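Local coordinates for HmuY protein (PDB 6R2H), which probably binds heme as a hemophore-like member of the HmuY family, helping Prevotella intermedia acquire heme, at residues T76-M87 / T130-V140. Sequence-based numbering, arbitrary orientation.
Sequences TDARTNNGEVLM and TMLNGEMGKWV
Strands 77-80 and 130-132 run almost perpendicular, their axes 5.9 Å apart at an angle of 93°, and where they cross A78 O takes a nearly straight hydrogen bond from N133 N (2.7 Å, 172°). L132 lies beside this bond, its CD1 3.6 Å from D77 CB, while the extended R79 chain runs past M131 O, touching it through CG and CD, with T130 OG1 over one guanidinium face. After N133 the chain turns into the 3-10 segment 136-138. With its CG anti to the backbone N (chi1 -172°), the N133 amide, OD1 and ND2 alike, lies against V85 CG2; OD1 accepts from M136 N at 2.9 Å, an Asx motif, and ND2 donates to V105 O and D107 OD1. M136 lies between the successive strands 77-80 and 83-87, CG against A78 CB (3.7 Å) and CB facing V85 CG1. E135 bends at chi2 along V85, and its OE2 accepts from M87 N through the anti lone pair at 3.1 Å, while OE1 and K138 NZ form a salt bridge whose hydrogen bond is weak. W139 points the edge of its indole at T76, NE1 donating to T76 O at 3.0 Å. Backbone groups of segment 76-87 are thus met by a backbone amide, a carboxylate and an indole, which link the outermost strand 77-80, the loop residue just before it and strand 83-87 to the 133-139 turn around an apolar centre.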
ATOM      1  N   THR A  76       0.730  -2.957  -4.952  1.00 28.63           N
ATOM      2  CA  THR A  76       0.875  -1.506  -5.027  1.00 29.43           C
ATOM      3  C   THR A  76      -0.169  -0.810  -4.160  1.00 29.86           C
ATOM      4  O   THR A  76      -0.125   0.411  -4.017  1.00 35.20           O
ATOM      5  CB  THR A  76       0.923  -0.958  -6.463  1.00 29.80           C
ATOM      6  OG1 THR A  76      -0.290  -1.269  -7.146  1.00 33.48           O
ATOM      7  CG2 THR A  76       2.081  -1.492  -7.274  1.00 28.93           C
ATOM      8  N   ASP A  77      -1.089  -1.582  -3.575  1.00 28.90           N
ATOM      9  CA  ASP A  77      -2.058  -1.034  -2.638  1.00 31.09           C
ATOM     10  C   ASP A  77      -1.363  -0.610  -1.345  1.00 29.52           C
ATOM     11  O   ASP A  77      -0.424  -1.262  -0.899  1.00 28.44           O
ATOM     12  CB  ASP A  77      -3.150  -2.050  -2.292  1.00 35.09           C
ATOM     13  CG  ASP A  77      -3.714  -2.783  -3.493  1.00 37.27           C
ATOM     14  OD1 ASP A  77      -4.277  -2.113  -4.367  1.00 42.08           O
ATOM     15  OD2 ASP A  77      -3.569  -4.012  -3.545  1.00 37.18           O
ATOM     16  N   ALA A  78      -1.885   0.455  -0.725  1.00 28.61           N
ATOM     17  CA  ALA A  78      -1.305   1.054   0.468  1.00 29.35           C
ATOM     18  C   ALA A  78      -2.356   1.216   1.565  1.00 29.70           C
ATOM     19  O   ALA A  78      -3.502   1.591   1.310  1.00 29.26           O
ATOM     20  CB  ALA A  78      -0.697   2.391   0.126  1.00 26.69           C
ATOM     21  N   ARG A  79      -1.926   0.957   2.804  1.00 29.81           N
ATOM     22  CA  ARG A  79      -2.752   1.118   3.987  1.00 28.59           C
ATOM     23  C   ARG A  79      -1.901   1.779   5.063  1.00 29.18           C
ATOM     24  O   ARG A  79      -0.686   1.595   5.090  1.00 28.53           O
ATOM     25  CB  ARG A  79      -3.199  -0.260   4.477  1.00 29.91           C
ATOM     26  CG  ARG A  79      -4.213  -0.242   5.607  1.00 32.82           C
ATOM     27  CD  ARG A  79      -4.351  -1.658   6.108  1.00 35.79           C
ATOM     28  NE  ARG A  79      -5.388  -1.869   7.109  1.00 39.78           N
ATOM     29  CZ  ARG A  79      -5.561  -3.026   7.747  1.00 41.92           C
ATOM     30  NH1 ARG A  79      -4.769  -4.055   7.478  1.00 42.28           N
ATOM     31  NH2 ARG A  79      -6.515  -3.150   8.658  1.00 43.12           N
ATOM     32  N   THR A  80      -2.546   2.551   5.943  1.00 30.72           N
ATOM     33  CA  THR A  80      -1.853   3.188   7.050  1.00 32.18           C
ATOM     34  C   THR A  80      -2.448   2.681   8.359  1.00 35.14           C
ATOM     35  O   THR A  80      -3.596   2.232   8.410  1.00 34.19           O
ATOM     36  CB  THR A  80      -1.902   4.723   6.965  1.00 32.60           C
ATOM     37  OG1 THR A  80      -3.235   5.118   7.305  1.00 33.72           O
ATOM     38  CG2 THR A  80      -1.548   5.274   5.598  1.00 28.02           C
ATOM     39  N   ASN A  81      -1.624   2.743   9.409  1.00 36.95           N
ATOM     40  CA  ASN A  81      -2.042   2.444  10.763  1.00 38.37           C
ATOM     41  C   ASN A  81      -2.565   3.732  11.396  1.00 40.78           C
ATOM     42  O   ASN A  81      -1.816   4.445  12.062  1.00 43.70           O
ATOM     43  CB  ASN A  81      -0.873   1.862  11.556  1.00 36.07           C
ATOM     44  CG  ASN A  81      -1.317   1.286  12.878  1.00 35.88           C
ATOM     45  OD1 ASN A  81      -2.480   1.408  13.243  1.00 38.43           O
ATOM     46  ND2 ASN A  81      -0.407   0.662  13.599  1.00 34.73           N
ATOM     47  N   ASN A  82      -3.844   4.032  11.137  1.00 40.72           N
ATOM     48  CA  ASN A  82      -4.527   5.189  11.689  1.00 43.14           C
ATOM     49  C   ASN A  82      -3.838   6.491  11.237  1.00 42.60           C
ATOM     50  O   ASN A  82      -3.521   7.366  12.051  1.00 43.59           O
ATOM     51  CB  ASN A  82      -4.727   4.979  13.192  1.00 51.78           C
ATOM     52  CG  ASN A  82      -6.021   5.545  13.744  1.00 66.64           C
ATOM     53  OD1 ASN A  82      -6.915   5.959  13.003  1.00 71.98           O
ATOM     54  ND2 ASN A  82      -6.131   5.562  15.063  1.00 74.26           N
ATOM     55  N   GLY A  83      -3.622   6.620   9.919  1.00 38.15           N
ATOM     56  CA  GLY A  83      -2.938   7.765   9.345  1.00 34.58           C
ATOM     57  C   GLY A  83      -3.788   8.501   8.304  1.00 35.01           C
ATOM     58  O   GLY A  83      -4.768   7.962   7.779  1.00 32.46           O
ATOM     59  N   GLU A  84      -3.389   9.751   8.025  1.00 34.06           N
ATOM     60  CA  GLU A  84      -3.991  10.572   6.995  1.00 34.38           C
ATOM     61  C   GLU A  84      -2.888  11.018   6.049  1.00 33.90           C
ATOM     62  O   GLU A  84      -1.794  11.336   6.508  1.00 33.65           O
ATOM     63  CB  GLU A  84      -4.635  11.800   7.634  1.00 39.45           C
ATOM     64  CG  GLU A  84      -5.845  11.485   8.486  1.00 41.80           C
ATOM     65  CD  GLU A  84      -6.448  12.704   9.157  1.00 44.16           C
ATOM     66  OE1 GLU A  84      -5.716  13.398   9.911  1.00 45.17           O
ATOM     67  OE2 GLU A  84      -7.647  12.961   8.909  1.00 50.08           O
ATOM     68  N   VAL A  85      -3.191  11.041   4.744  1.00 34.57           N
ATOM     69  CA  VAL A  85      -2.171  11.217   3.717  1.00 33.85           C
ATOM     70  C   VAL A  85      -2.545  12.405   2.828  1.00 38.02           C
ATOM     71  O   VAL A  85      -3.721  12.614   2.519  1.00 38.66           O
ATOM     72  CB  VAL A  85      -1.975   9.938   2.875  1.00 31.09           C
ATOM     73  CG1 VAL A  85      -0.957  10.120   1.756  1.00 26.68           C
ATOM     74  CG2 VAL A  85      -1.609   8.745   3.742  1.00 31.35           C
ATOM     75  N   LEU A  86      -1.519  13.174   2.436  1.00 36.55           N
ATOM     76  CA  LEU A  86      -1.651  14.218   1.441  1.00 37.17           C
ATOM     77  C   LEU A  86      -0.477  14.095   0.481  1.00 37.05           C
ATOM     78  O   LEU A  86       0.669  14.163   0.913  1.00 37.67           O
ATOM     79  CB  LEU A  86      -1.627  15.588   2.129  1.00 37.50           C
ATOM     80  CG  LEU A  86      -1.485  16.767   1.159  1.00 40.55           C
ATOM     81  CD1 LEU A  86      -2.793  17.038   0.418  1.00 39.08           C
ATOM     82  CD2 LEU A  86      -1.003  18.016   1.887  1.00 42.18           C
ATOM     83  N   MET A  87      -0.778  13.922  -0.809  1.00 35.32           N
ATOM     84  CA  MET A  87       0.231  13.989  -1.848  1.00 35.81           C
ATOM     85  C   MET A  87       0.548  15.463  -2.103  1.00 37.36           C
ATOM     86  O   MET A  87      -0.275  16.180  -2.655  1.00 38.81           O
ATOM     87  CB  MET A  87      -0.283  13.325  -3.128  1.00 34.84           C
ATOM     88  CG  MET A  87       0.764  13.228  -4.216  1.00 38.30           C
ATOM     89  SD  MET A  87       0.192  12.450  -5.754  1.00 41.30           S
ATOM     90  CE  MET A  87      -1.186  13.507  -6.204  1.00 45.67           C
ATOM     91  N   THR A 130     -11.036  -4.979   2.707  1.00 41.17           N
ATOM     92  CA  THR A 130     -10.112  -4.458   3.702  1.00 39.17           C
ATOM     93  C   THR A 130     -10.199  -2.928   3.751  1.00 37.87           C
ATOM     94  O   THR A 130     -11.244  -2.364   3.433  1.00 41.17           O
ATOM     95  CB  THR A 130      -8.699  -4.987   3.439  1.00 35.83           C
ATOM     96  OG1 THR A 130      -7.906  -4.554   4.552  1.00 33.49           O
ATOM     97  CG2 THR A 130      -8.142  -4.511   2.111  1.00 32.17           C
ATOM     98  N   MET A 131      -9.106  -2.274   4.172  1.00 34.74           N
ATOM     99  CA  MET A 131      -9.009  -0.821   4.214  1.00 34.70           C
ATOM    100  C   MET A 131      -7.784  -0.400   3.409  1.00 32.74           C
ATOM    101  O   MET A 131      -6.714  -0.972   3.585  1.00 32.65           O
ATOM    102  CB  MET A 131      -8.822  -0.338   5.655  1.00 35.87           C
ATOM    103  CG  MET A 131     -10.035  -0.548   6.544  1.00 36.62           C
ATOM    104  SD  MET A 131     -11.375   0.593   6.155  1.00 42.49           S
ATOM    105  CE  MET A 131     -10.936   2.031   7.127  1.00 39.28           C
ATOM    106  N   LEU A 132      -7.940   0.587   2.520  1.00 31.64           N
ATOM    107  CA  LEU A 132      -6.790   1.124   1.803  1.00 30.29           C
ATOM    108  C   LEU A 132      -6.806   2.637   1.929  1.00 30.37           C
ATOM    109  O   LEU A 132      -7.861   3.217   2.164  1.00 30.23           O
ATOM    110  CB  LEU A 132      -6.866   0.753   0.319  1.00 28.12           C
ATOM    111  CG  LEU A 132      -6.630  -0.703  -0.067  1.00 26.54           C
ATOM    112  CD1 LEU A 132      -6.474  -0.806  -1.578  1.00 24.74           C
ATOM    113  CD2 LEU A 132      -5.409  -1.298   0.623  1.00 25.50           C
ATOM    114  N   ASN A 133      -5.635   3.253   1.734  1.00 32.25           N
ATOM    115  CA  ASN A 133      -5.531   4.702   1.672  1.00 31.94           C
ATOM    116  C   ASN A 133      -5.401   5.125   0.214  1.00 32.85           C
ATOM    117  O   ASN A 133      -4.389   4.832  -0.431  1.00 31.96           O
ATOM    118  CB  ASN A 133      -4.330   5.249   2.443  1.00 33.08           C
ATOM    119  CG  ASN A 133      -4.369   6.758   2.527  1.00 34.33           C
ATOM    120  OD1 ASN A 133      -4.045   7.456   1.563  1.00 35.07           O
ATOM    121  ND2 ASN A 133      -4.774   7.265   3.681  1.00 34.32           N
ATOM    122  N   GLY A 134      -6.426   5.837  -0.273  1.00 32.39           N
ATOM    123  CA  GLY A 134      -6.547   6.176  -1.680  1.00 31.22           C
ATOM    124  C   GLY A 134      -5.442   7.121  -2.147  1.00 33.19           C
ATOM    125  O   GLY A 134      -4.942   6.991  -3.266  1.00 34.40           O
ATOM    126  N   GLU A 135      -5.072   8.076  -1.278  1.00 34.35           N
ATOM    127  CA  GLU A 135      -4.069   9.081  -1.596  1.00 31.61           C
ATOM    128  C   GLU A 135      -2.702   8.419  -1.739  1.00 32.18           C
ATOM    129  O   GLU A 135      -2.028   8.596  -2.747  1.00 34.25           O
ATOM    130  CB  GLU A 135      -4.064  10.182  -0.531  1.00 32.34           C
ATOM    131  CG  GLU A 135      -3.323  11.445  -0.926  1.00 33.95           C
ATOM    132  CD  GLU A 135      -3.986  12.345  -1.953  1.00 34.90           C
ATOM    133  OE1 GLU A 135      -4.953  11.899  -2.598  1.00 36.50           O
ATOM    134  OE2 GLU A 135      -3.495  13.477  -2.127  1.00 37.84           O
ATOM    135  N   MET A 136      -2.289   7.659  -0.720  1.00 32.32           N
ATOM    136  CA  MET A 136      -0.974   7.048  -0.786  1.00 35.21           C
ATOM    137  C   MET A 136      -0.901   6.120  -1.998  1.00 34.94           C
ATOM    138  O   MET A 136       0.166   5.963  -2.595  1.00 35.76           O
ATOM    139  CB  MET A 136      -0.621   6.273   0.483  1.00 38.18           C
ATOM    140  CG  MET A 136       0.822   5.787   0.455  1.00 44.01           C
ATOM    141  SD  MET A 136       1.492   5.479   2.095  1.00 48.50           S
ATOM    142  CE  MET A 136       1.942   7.157   2.544  1.00 48.09           C
ATOM    143  N   GLY A 137      -2.054   5.536  -2.352  1.00 33.76           N
ATOM    144  CA  GLY A 137      -2.194   4.651  -3.496  1.00 33.52           C
ATOM    145  C   GLY A 137      -1.712   5.302  -4.789  1.00 33.62           C
ATOM    146  O   GLY A 137      -1.391   4.601  -5.743  1.00 35.13           O
ATOM    147  N   LYS A 138      -1.611   6.638  -4.796  1.00 33.82           N
ATOM    148  CA  LYS A 138      -1.217   7.375  -5.984  1.00 32.08           C
ATOM    149  C   LYS A 138       0.295   7.327  -6.211  1.00 31.99           C
ATOM    150  O   LYS A 138       0.790   7.916  -7.172  1.00 32.91           O
ATOM    151  CB  LYS A 138      -1.675   8.834  -5.890  1.00 33.02           C
ATOM    152  CG  LYS A 138      -3.174   9.083  -5.986  1.00 31.94           C
ATOM    153  CD  LYS A 138      -3.487  10.529  -5.711  1.00 34.73           C
ATOM    154  CE  LYS A 138      -4.965  10.833  -5.612  1.00 38.24           C
ATOM    155  NZ  LYS A 138      -5.203  12.293  -5.738  1.00 47.31           N
ATOM    156  N   TRP A 139       1.038   6.629  -5.350  1.00 32.25           N
ATOM    157  CA  TRP A 139       2.492   6.609  -5.472  1.00 35.36           C
ATOM    158  C   TRP A 139       2.948   6.028  -6.818  1.00 38.64           C
ATOM    159  O   TRP A 139       4.063   6.294  -7.279  1.00 42.14           O
ATOM    160  CB  TRP A 139       3.130   5.893  -4.276  1.00 35.17           C
ATOM    161  CG  TRP A 139       3.004   4.401  -4.272  1.00 33.03           C
ATOM    162  CD1 TRP A 139       1.910   3.670  -3.901  1.00 33.01           C
ATOM    163  CD2 TRP A 139       4.001   3.444  -4.677  1.00 31.66           C
ATOM    164  NE1 TRP A 139       2.148   2.328  -4.053  1.00 33.27           N
ATOM    165  CE2 TRP A 139       3.427   2.159  -4.519  1.00 32.36           C
ATOM    166  CE3 TRP A 139       5.311   3.542  -5.156  1.00 30.95           C
ATOM    167  CZ2 TRP A 139       4.125   0.985  -4.813  1.00 31.25           C
ATOM    168  CZ3 TRP A 139       6.000   2.383  -5.442  1.00 32.80           C
ATOM    169  CH2 TRP A 139       5.414   1.122  -5.271  1.00 30.56           C
ATOM    170  N   VAL A 140       2.075   5.214  -7.424  1.00 39.10           N
ATOM    171  CA  VAL A 140       2.241   4.755  -8.791  1.00 38.32           C
ATOM    172  C   VAL A 140       1.016   5.222  -9.561  1.00 39.45           C
ATOM    173  O   VAL A 140      -0.093   5.190  -9.032  1.00 39.00           O
ATOM    174  CB  VAL A 140       2.380   3.224  -8.878  1.00 39.30           C
ATOM    175  CG1 VAL A 140       3.746   2.774  -8.406  1.00 41.95           C
ATOM    176  CG2 VAL A 140       1.278   2.497  -8.116  1.00 37.35           C
TER